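Local coordinates for protein pullulanase (Klebsiella oxytoca, PDB 2YOC) that probably hydrolyses the alpha-1,6-glucosidic linkages of pullulan and related branched glucans, at residues 411-419 with 458-467; 447-455 with 580-588. All coordinates share one frame; numbering follows the deposited sequence.

How the contacts relate
Both contacts belong to the closed eight-stranded parallel barrel, and their centres lie about 9 Å apart. Contact 1 is deep core: it zips strand 413-417 to its neighbour 461-464 with a ladder of backbone bonds. Contact 2 lies farther out and is only partly buried, where helix 446-457 meets the end of helix 567-582 and the turn into strand 586-591; one serine hydrogen bond and a few aliphatic contacts do the work. Strand 461-464 joins them, since helix 446-457 leads into it and strand 586-591 is its other sheet neighbour, V462 O and L464 N probably hydrogen-bonding to I588.

Contact 1: 411-419 with 458-467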
loop_
_atom_site.group_PDB
_atom_site.type_symbol
_atom_site.label_atom_id
_atom_site.label_comp_id
_atom_site.label_asym_id
_atom_site.label_seq_id
_atom_site.Cartn_x
_atom_site.Cartn_y
_atom_site.Cartn_z
ATOM N N LYS B 411 26.080 -1.744 23.941
ATOM C CA LYS B 411 26.375 -0.781 24.997
ATOM C C LYS B 411 27.181 0.396 24.505
ATOM O O LYS B 411 27.150 1.443 25.158
ATOM C CB LYS B 411 27.004 -1.468 26.217
ATOM C CG LYS B 411 25.946 -2.093 27.131
ATOM C CD LYS B 411 26.336 -3.453 27.677
ATOM C CE LYS B 411 25.187 -4.202 28.352
ATOM N NZ LYS B 411 24.158 -4.746 27.406
HETATM N N MSE B 412 27.835 0.248 23.318
HETATM C CA MSE B 412 28.666 1.252 22.633
HETATM C C MSE B 412 28.026 2.640 22.526
HETATM O O MSE B 412 26.977 2.794 21.896
HETATM C CB MSE B 412 29.091 0.739 21.251
HETATM C CG MSE B 412 30.353 1.380 20.696
HETATM SE SE MSE B 412 30.821 0.659 18.916
HETATM C CE MSE B 412 31.541 -1.097 19.488
ATOM N N THR B 413 28.688 3.647 23.150
ATOM C CA THR B 413 28.274 5.056 23.175
ATOM C C THR B 413 29.464 5.915 22.703
ATOM O O THR B 413 30.374 6.222 23.481
ATOM C CB THR B 413 27.703 5.380 24.570
ATOM O OG1 THR B 413 26.512 4.629 24.729
ATOM C CG2 THR B 413 27.345 6.820 24.739
ATOM N N ILE B 414 29.461 6.251 21.408
ATOM C CA ILE B 414 30.546 6.947 20.684
ATOM C C ILE B 414 30.482 8.460 20.754
ATOM O O ILE B 414 29.407 9.041 20.584
ATOM C CB ILE B 414 30.668 6.468 19.200
ATOM C CG1 ILE B 414 30.550 4.949 19.085
ATOM C CG2 ILE B 414 31.969 6.936 18.580
ATOM C CD1 ILE B 414 30.213 4.476 17.677
ATOM N N HIS B 415 31.671 9.082 20.954
ATOM C CA HIS B 415 31.952 10.507 21.017
ATOM C C HIS B 415 32.992 10.734 19.922
ATOM O O HIS B 415 34.155 10.356 20.095
ATOM C CB HIS B 415 32.550 10.860 22.395
ATOM C CG HIS B 415 32.484 12.319 22.745
ATOM N ND1 HIS B 415 31.289 12.914 23.132
ATOM C CD2 HIS B 415 33.468 13.251 22.786
ATOM C CE1 HIS B 415 31.579 14.180 23.384
ATOM N NE2 HIS B 415 32.877 14.432 23.199
ATOM N N GLU B 416 32.565 11.276 18.780
ATOM C CA GLU B 416 33.415 11.517 17.610
ATOM C C GLU B 416 34.167 12.834 17.774
ATOM O O GLU B 416 33.601 13.928 17.605
ATOM C CB GLU B 416 32.559 11.508 16.338
ATOM C CG GLU B 416 33.315 11.673 15.039
ATOM C CD GLU B 416 32.489 12.207 13.883
ATOM O OE1 GLU B 416 31.895 13.306 14.019
ATOM O OE2 GLU B 416 32.481 11.543 12.819
ATOM N N SER B 417 35.455 12.716 18.070
ATOM C CA SER B 417 36.378 13.820 18.344
ATOM C C SER B 417 37.448 14.044 17.242
ATOM O O SER B 417 37.660 13.165 16.393
ATOM C CB SER B 417 37.044 13.585 19.697
ATOM O OG SER B 417 36.225 12.768 20.524
ATOM N N HIS B 418 38.100 15.245 17.262
ATOM C CA HIS B 418 39.169 15.692 16.355
ATOM C C HIS B 418 40.279 16.297 17.223
ATOM O O HIS B 418 39.974 17.031 18.169
ATOM C CB HIS B 418 38.623 16.715 15.339
ATOM C CG HIS B 418 39.628 17.242 14.344
ATOM N ND1 HIS B 418 40.507 18.260 14.673
ATOM C CD2 HIS B 418 39.823 16.908 13.044
ATOM C CE1 HIS B 418 41.218 18.496 13.580
ATOM N NE2 HIS B 418 40.838 17.715 12.573
ATOM N N ILE B 419 41.566 15.989 16.905
ATOM C CA ILE B 419 42.746 16.417 17.683
ATOM C C ILE B 419 42.844 17.915 17.971
ATOM O O ILE B 419 43.178 18.294 19.093
ATOM C CB ILE B 419 44.069 15.743 17.210
ATOM C CG1 ILE B 419 43.967 14.182 17.161
ATOM C CG2 ILE B 419 45.304 16.206 17.988
ATOM C CD1 ILE B 419 43.498 13.470 18.405
ATOM N N GLY B 458 28.744 7.323 31.183
ATOM C CA GLY B 458 28.311 6.395 30.143
ATOM C C GLY B 458 28.833 6.527 28.728
ATOM O O GLY B 458 28.403 5.767 27.865
ATOM N N VAL B 459 29.743 7.460 28.439
ATOM C CA VAL B 459 30.301 7.512 27.083
ATOM C C VAL B 459 31.410 6.443 27.059
ATOM O O VAL B 459 32.303 6.455 27.906
ATOM C CB VAL B 459 30.736 8.925 26.652
ATOM C CG1 VAL B 459 31.460 8.880 25.325
ATOM C CG2 VAL B 459 29.526 9.850 26.562
ATOM N N THR B 460 31.260 5.446 26.205
ATOM C CA THR B 460 32.154 4.292 26.209
ATOM C C THR B 460 33.306 4.369 25.217
ATOM O O THR B 460 34.381 3.826 25.482
ATOM C CB THR B 460 31.334 3.011 25.995
ATOM O OG1 THR B 460 30.893 2.943 24.634
ATOM C CG2 THR B 460 30.117 2.930 26.919
ATOM N N HIS B 461 33.083 4.997 24.059
ATOM C CA HIS B 461 34.072 5.032 22.999
ATOM C C HIS B 461 34.422 6.425 22.527
ATOM O O HIS B 461 33.531 7.265 22.424
ATOM C CB HIS B 461 33.550 4.222 21.785
ATOM C CG HIS B 461 33.584 2.743 21.962
ATOM N ND1 HIS B 461 32.925 2.125 22.996
ATOM C CD2 HIS B 461 34.130 1.798 21.176
ATOM C CE1 HIS B 461 33.141 0.835 22.845
ATOM N NE2 HIS B 461 33.851 0.593 21.755
ATOM N N VAL B 462 35.713 6.619 22.132
ATOM C CA VAL B 462 36.246 7.816 21.508
ATOM C C VAL B 462 36.530 7.476 20.035
ATOM O O VAL B 462 37.306 6.551 19.769
ATOM C CB VAL B 462 37.507 8.375 22.239
ATOM C CG1 VAL B 462 38.126 9.553 21.471
ATOM C CG2 VAL B 462 37.170 8.798 23.668
ATOM N N GLU B 463 35.886 8.204 19.076
ATOM C CA GLU B 463 36.155 8.035 17.642
ATOM C C GLU B 463 37.100 9.143 17.203
ATOM O O GLU B 463 36.823 10.313 17.448
ATOM C CB GLU B 463 34.897 8.044 16.788
ATOM C CG GLU B 463 35.210 7.855 15.311
ATOM C CD GLU B 463 34.046 7.376 14.466
ATOM O OE1 GLU B 463 33.239 6.565 14.975
ATOM O OE2 GLU B 463 33.944 7.802 13.292
ATOM N N LEU B 464 38.225 8.785 16.580
ATOM C CA LEU B 464 39.171 9.794 16.167
ATOM C C LEU B 464 39.067 10.037 14.695
ATOM O O LEU B 464 39.386 9.146 13.919
ATOM C CB LEU B 464 40.616 9.406 16.546
ATOM C CG LEU B 464 40.949 9.238 18.022
ATOM C CD1 LEU B 464 42.229 8.540 18.180
ATOM C CD2 LEU B 464 41.005 10.563 18.754
ATOM N N LEU B 465 38.672 11.282 14.308
ATOM C CA LEU B 465 38.658 11.822 12.936
ATOM C C LEU B 465 40.124 11.689 12.419
ATOM O O LEU B 465 41.037 11.719 13.266
ATOM C CB LEU B 465 38.236 13.295 12.982
ATOM C CG LEU B 465 36.975 13.651 12.209
ATOM C CD1 LEU B 465 35.745 13.209 12.949
ATOM C CD2 LEU B 465 36.886 15.146 11.973
ATOM N N PRO B 466 40.366 11.437 11.096
ATOM C CA PRO B 466 41.729 11.130 10.608
ATOM C C PRO B 466 42.991 11.418 11.428
ATOM O O PRO B 466 43.343 12.578 11.660
ATOM C CB PRO B 466 41.736 11.709 9.197
ATOM C CG PRO B 466 40.289 11.644 8.761
ATOM C CD PRO B 466 39.414 11.351 9.973
ATOM N N VAL B 467 43.631 10.332 11.902
ATOM C CA VAL B 467 44.892 10.310 12.659
ATOM C C VAL B 467 45.955 9.458 11.965
ATOM O O VAL B 467 47.028 9.225 12.520
ATOM C CB VAL B 467 44.789 10.011 14.176
ATOM C CG1 VAL B 467 44.139 11.161 14.924
ATOM C CG2 VAL B 467 44.086 8.688 14.464
#
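T413 and T460 fasten the start of this parallel strand pair: the backbone N of T413 donates to T460 OG1 at 2.7 Å, almost straight at 174°. T460 can offer the oxygen because its chi1 of 73° sets OG1 between its own backbone N and carbonyl carbon; the same hydroxyl also bonds H461 ND1. T413 O accepts from both T460 N and H461 N. The ladder then steps between the strands, from H415 N to H461 O at 3.0 Å, E463 N to H415 O, S417 N to E463 O, and finally L465 N to S417 O.

I414, E416, H461 and E463 share one face. The side chain of M412, a selenomethionine, crosses that of H461 at about a right angle and sets CG over one ring face, 3.5 Å from the centroid. An imidazole suits this place because its two ring nitrogens each take a polar partner, T460 OG1 and Q403, while a flat face is left for M412. E416 and E463 run side by side with their carboxylates 80° apart and OE2 to OE2 at 4.0 Å. H821 binds E416, and R663 makes a long, weak ion pair with E463. L465 CD1 packs 3.5 Å from E416 CD, and its CD2 meets the edge of the H418 ring.

H415 and V462 point to the other face, where V459 CG1 touches H415 CB and both side chains meet Y937 of helix 927-945. The chemistry thus divides: backbone hydrogen bonds fix the register, one face sets polar groups beside I414 toward the barrel's interior, and the other packs on the surrounding helices.

Contact 2: 447-455 with 580-588; sequences MVQHLKTLS and KQDLGMNVI
S455 reaches from helix 446-457 to the turn after helix 567-582, its OG donating to L583 O at 2.7 Å and nearly along the C=O axis. With chi1 at -175°, OG lies anti to the backbone N of S455 and extends toward L583. A serine is small enough to come this close and gives the carbonyl of this turn a donor.

L583 makes most of the apolar contact. Its CD2 touches both V448 CG1 and K452 CG, 3.8 Å from each, and its CD1 rests 3.9 Å from L451 CB; leucine's two methyls therefore serve different residues of one helix. K452 contributes aliphatic chain, CE lying 3.5 Å from D582 O, and its extended form lets it border the leucine from the partly exposed side. The selenomethionine M585 has CG beside S455 OG, and its unbranched chain can bend at chi3 to bring CE to 4.0 Å from L451 CB.

G584 shapes the turn. Its positive phi of 56° leads the chain out of the helix and into the approach to strand 586-591, a conformation glycine adopts readily. Beyond it, M585 bonds I579 through the backbone, while D660 takes a salt bridge from K580 and a hydrogen bond from V587 N. L451 also touches H415, and M585 touches V462, so helix 446-457 and the turn at M585 lie against the strands.

Adjacent helices packed round a closed parallel sheet, each followed by a turn into the next strand, are the pattern of the (beta/alpha)8, or TIM, barrel. Here the contact lies by the N-terminal ends of the strands, opposite the end where such barrels carry their active sites.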
loop_
_atom_site.group_PDB
_atom_site.type_symbol
_atom_site.label_atom_id
_atom_site.label_comp_id
_atom_site.label_asym_id
_atom_site.label_seq_id
_atom_site.Cartn_x
_atom_site.Cartn_y
_atom_site.Cartn_z
HETATM N N MSE B 447 39.147 20.126 29.130
HETATM C CA MSE B 447 38.833 19.104 28.145
HETATM C C MSE B 447 39.023 17.721 28.755
HETATM O O MSE B 447 38.050 16.972 28.809
HETATM C CB MSE B 447 39.681 19.310 26.880
HETATM C CG MSE B 447 39.371 18.339 25.758
HETATM SE SE MSE B 447 40.440 16.733 25.873
HETATM C CE MSE B 447 42.226 17.455 25.599
ATOM N N VAL B 448 40.238 17.384 29.239
ATOM C CA VAL B 448 40.491 16.050 29.799
ATOM C C VAL B 448 39.497 15.690 30.900
ATOM O O VAL B 448 38.835 14.653 30.794
ATOM C CB VAL B 448 41.962 15.777 30.177
ATOM C CG1 VAL B 448 42.109 14.495 30.996
ATOM C CG2 VAL B 448 42.840 15.728 28.928
ATOM N N GLN B 449 39.318 16.587 31.888
ATOM C CA GLN B 449 38.372 16.378 32.982
ATOM C C GLN B 449 36.911 16.271 32.502
ATOM O O GLN B 449 36.124 15.527 33.108
ATOM C CB GLN B 449 38.559 17.421 34.099
ATOM C CG GLN B 449 39.630 17.032 35.135
ATOM C CD GLN B 449 39.228 15.916 36.096
ATOM O OE1 GLN B 449 38.046 15.717 36.411
ATOM N NE2 GLN B 449 40.211 15.164 36.601
ATOM N N HIS B 450 36.565 16.951 31.383
ATOM C CA HIS B 450 35.219 16.878 30.825
ATOM C C HIS B 450 35.004 15.466 30.313
ATOM O O HIS B 450 34.076 14.785 30.766
ATOM C CB HIS B 450 35.050 17.895 29.715
ATOM C CG HIS B 450 33.660 18.009 29.181
ATOM N ND1 HIS B 450 32.666 18.693 29.872
ATOM C CD2 HIS B 450 33.161 17.601 27.994
ATOM C CE1 HIS B 450 31.592 18.636 29.104
ATOM N NE2 HIS B 450 31.841 17.993 27.964
ATOM N N LEU B 451 35.935 14.976 29.462
ATOM C CA LEU B 451 35.872 13.610 28.920
ATOM C C LEU B 451 35.823 12.602 30.039
ATOM O O LEU B 451 34.967 11.730 30.006
ATOM C CB LEU B 451 37.012 13.308 27.928
ATOM C CG LEU B 451 37.117 14.211 26.684
ATOM C CD1 LEU B 451 38.136 13.670 25.732
ATOM C CD2 LEU B 451 35.808 14.316 25.952
ATOM N N LYS B 452 36.656 12.799 31.080
ATOM C CA LYS B 452 36.690 11.979 32.303
ATOM C C LYS B 452 35.264 11.873 32.907
ATOM O O LYS B 452 34.817 10.757 33.186
ATOM C CB LYS B 452 37.686 12.568 33.337
ATOM C CG LYS B 452 39.009 11.813 33.463
ATOM C CD LYS B 452 40.092 12.654 34.152
ATOM C CE LYS B 452 41.433 11.941 34.165
ATOM N NZ LYS B 452 42.561 12.868 34.477
ATOM N N THR B 453 34.526 13.011 33.038
ATOM C CA THR B 453 33.150 12.931 33.559
ATOM C C THR B 453 32.173 12.277 32.576
ATOM O O THR B 453 31.331 11.490 33.015
ATOM C CB THR B 453 32.611 14.216 34.232
ATOM O OG1 THR B 453 31.994 15.038 33.264
ATOM C CG2 THR B 453 33.654 14.968 35.046
ATOM N N LEU B 454 32.301 12.568 31.252
ATOM C CA LEU B 454 31.436 11.947 30.248
ATOM C C LEU B 454 31.605 10.415 30.277
ATOM O O LEU B 454 30.606 9.684 30.247
ATOM C CB LEU B 454 31.718 12.509 28.860
ATOM C CG LEU B 454 31.321 13.985 28.621
ATOM C CD1 LEU B 454 31.930 14.517 27.344
ATOM C CD2 LEU B 454 29.799 14.190 28.592
ATOM N N SER B 455 32.861 9.939 30.456
ATOM C CA SER B 455 33.198 8.526 30.536
ATOM C C SER B 455 32.550 7.879 31.726
ATOM O O SER B 455 32.180 6.703 31.674
ATOM C CB SER B 455 34.707 8.337 30.645
ATOM O OG SER B 455 35.015 6.952 30.604
ATOM N N LYS B 580 42.342 4.926 27.143
ATOM C CA LYS B 580 41.886 3.675 27.741
ATOM C C LYS B 580 42.070 3.527 29.266
ATOM O O LYS B 580 41.208 2.941 29.930
ATOM C CB LYS B 580 42.479 2.458 27.009
ATOM C CG LYS B 580 42.043 2.357 25.587
ATOM C CD LYS B 580 42.666 1.143 24.996
ATOM C CE LYS B 580 42.209 0.874 23.590
ATOM N NZ LYS B 580 42.529 -0.513 23.186
ATOM N N GLN B 581 43.200 3.987 29.801
ATOM C CA GLN B 581 43.538 3.811 31.207
ATOM C C GLN B 581 43.095 4.980 32.087
ATOM O O GLN B 581 42.452 4.775 33.111
ATOM C CB GLN B 581 45.046 3.639 31.319
ATOM C CG GLN B 581 45.513 2.477 32.154
ATOM C CD GLN B 581 46.984 2.269 31.895
ATOM O OE1 GLN B 581 47.816 3.173 32.103
ATOM N NE2 GLN B 581 47.326 1.081 31.391
ATOM N N ASP B 582 43.465 6.195 31.700
ATOM C CA ASP B 582 43.187 7.414 32.448
ATOM C C ASP B 582 41.771 7.964 32.202
ATOM O O ASP B 582 41.196 8.575 33.109
ATOM C CB ASP B 582 44.291 8.468 32.182
ATOM C CG ASP B 582 45.742 7.930 32.172
ATOM O OD1 ASP B 582 45.973 6.781 32.656
ATOM O OD2 ASP B 582 46.640 8.650 31.673
ATOM N N LEU B 583 41.205 7.748 30.997
ATOM C CA LEU B 583 39.838 8.187 30.689
ATOM C C LEU B 583 38.865 7.007 30.646
ATOM O O LEU B 583 37.657 7.236 30.612
ATOM C CB LEU B 583 39.718 8.990 29.380
ATOM C CG LEU B 583 40.649 10.143 29.076
ATOM C CD1 LEU B 583 40.082 10.959 27.935
ATOM C CD2 LEU B 583 40.804 11.058 30.246
ATOM N N GLY B 584 39.386 5.778 30.605
ATOM C CA GLY B 584 38.598 4.542 30.603
ATOM C C GLY B 584 37.543 4.370 29.520
ATOM O O GLY B 584 36.402 3.971 29.801
HETATM N N MSE B 585 37.938 4.662 28.272
HETATM C CA MSE B 585 37.111 4.549 27.077
HETATM C C MSE B 585 37.859 3.800 25.979
HETATM O O MSE B 585 39.089 3.913 25.873
HETATM C CB MSE B 585 36.745 5.948 26.573
HETATM C CG MSE B 585 35.581 6.575 27.328
HETATM SE SE MSE B 585 35.040 8.322 26.625
HETATM C CE MSE B 585 36.566 9.404 27.199
ATOM N N ASN B 586 37.122 3.044 25.155
ATOM C CA ASN B 586 37.702 2.334 24.010
ATOM C C ASN B 586 38.039 3.355 22.893
ATOM O O ASN B 586 37.637 4.515 22.991
ATOM C CB ASN B 586 36.703 1.329 23.471
ATOM C CG ASN B 586 36.501 0.111 24.299
ATOM O OD1 ASN B 586 36.819 0.068 25.493
ATOM N ND2 ASN B 586 35.921 -0.906 23.672
ATOM N N VAL B 587 38.757 2.916 21.827
ATOM C CA VAL B 587 39.146 3.780 20.688
ATOM C C VAL B 587 38.643 3.258 19.330
ATOM O O VAL B 587 38.840 2.085 18.986
ATOM C CB VAL B 587 40.671 4.105 20.617
ATOM C CG1 VAL B 587 40.946 5.133 19.527
ATOM C CG2 VAL B 587 41.207 4.591 21.961
ATOM N N ILE B 588 38.039 4.149 18.568
ATOM C CA ILE B 588 37.607 3.868 17.215
ATOM C C ILE B 588 38.418 4.786 16.293
ATOM O O ILE B 588 38.451 6.008 16.503
ATOM C CB ILE B 588 36.074 4.050 16.996
ATOM C CG1 ILE B 588 35.277 2.988 17.769
ATOM C CG2 ILE B 588 35.720 4.038 15.479
ATOM C CD1 ILE B 588 33.836 3.339 17.962
#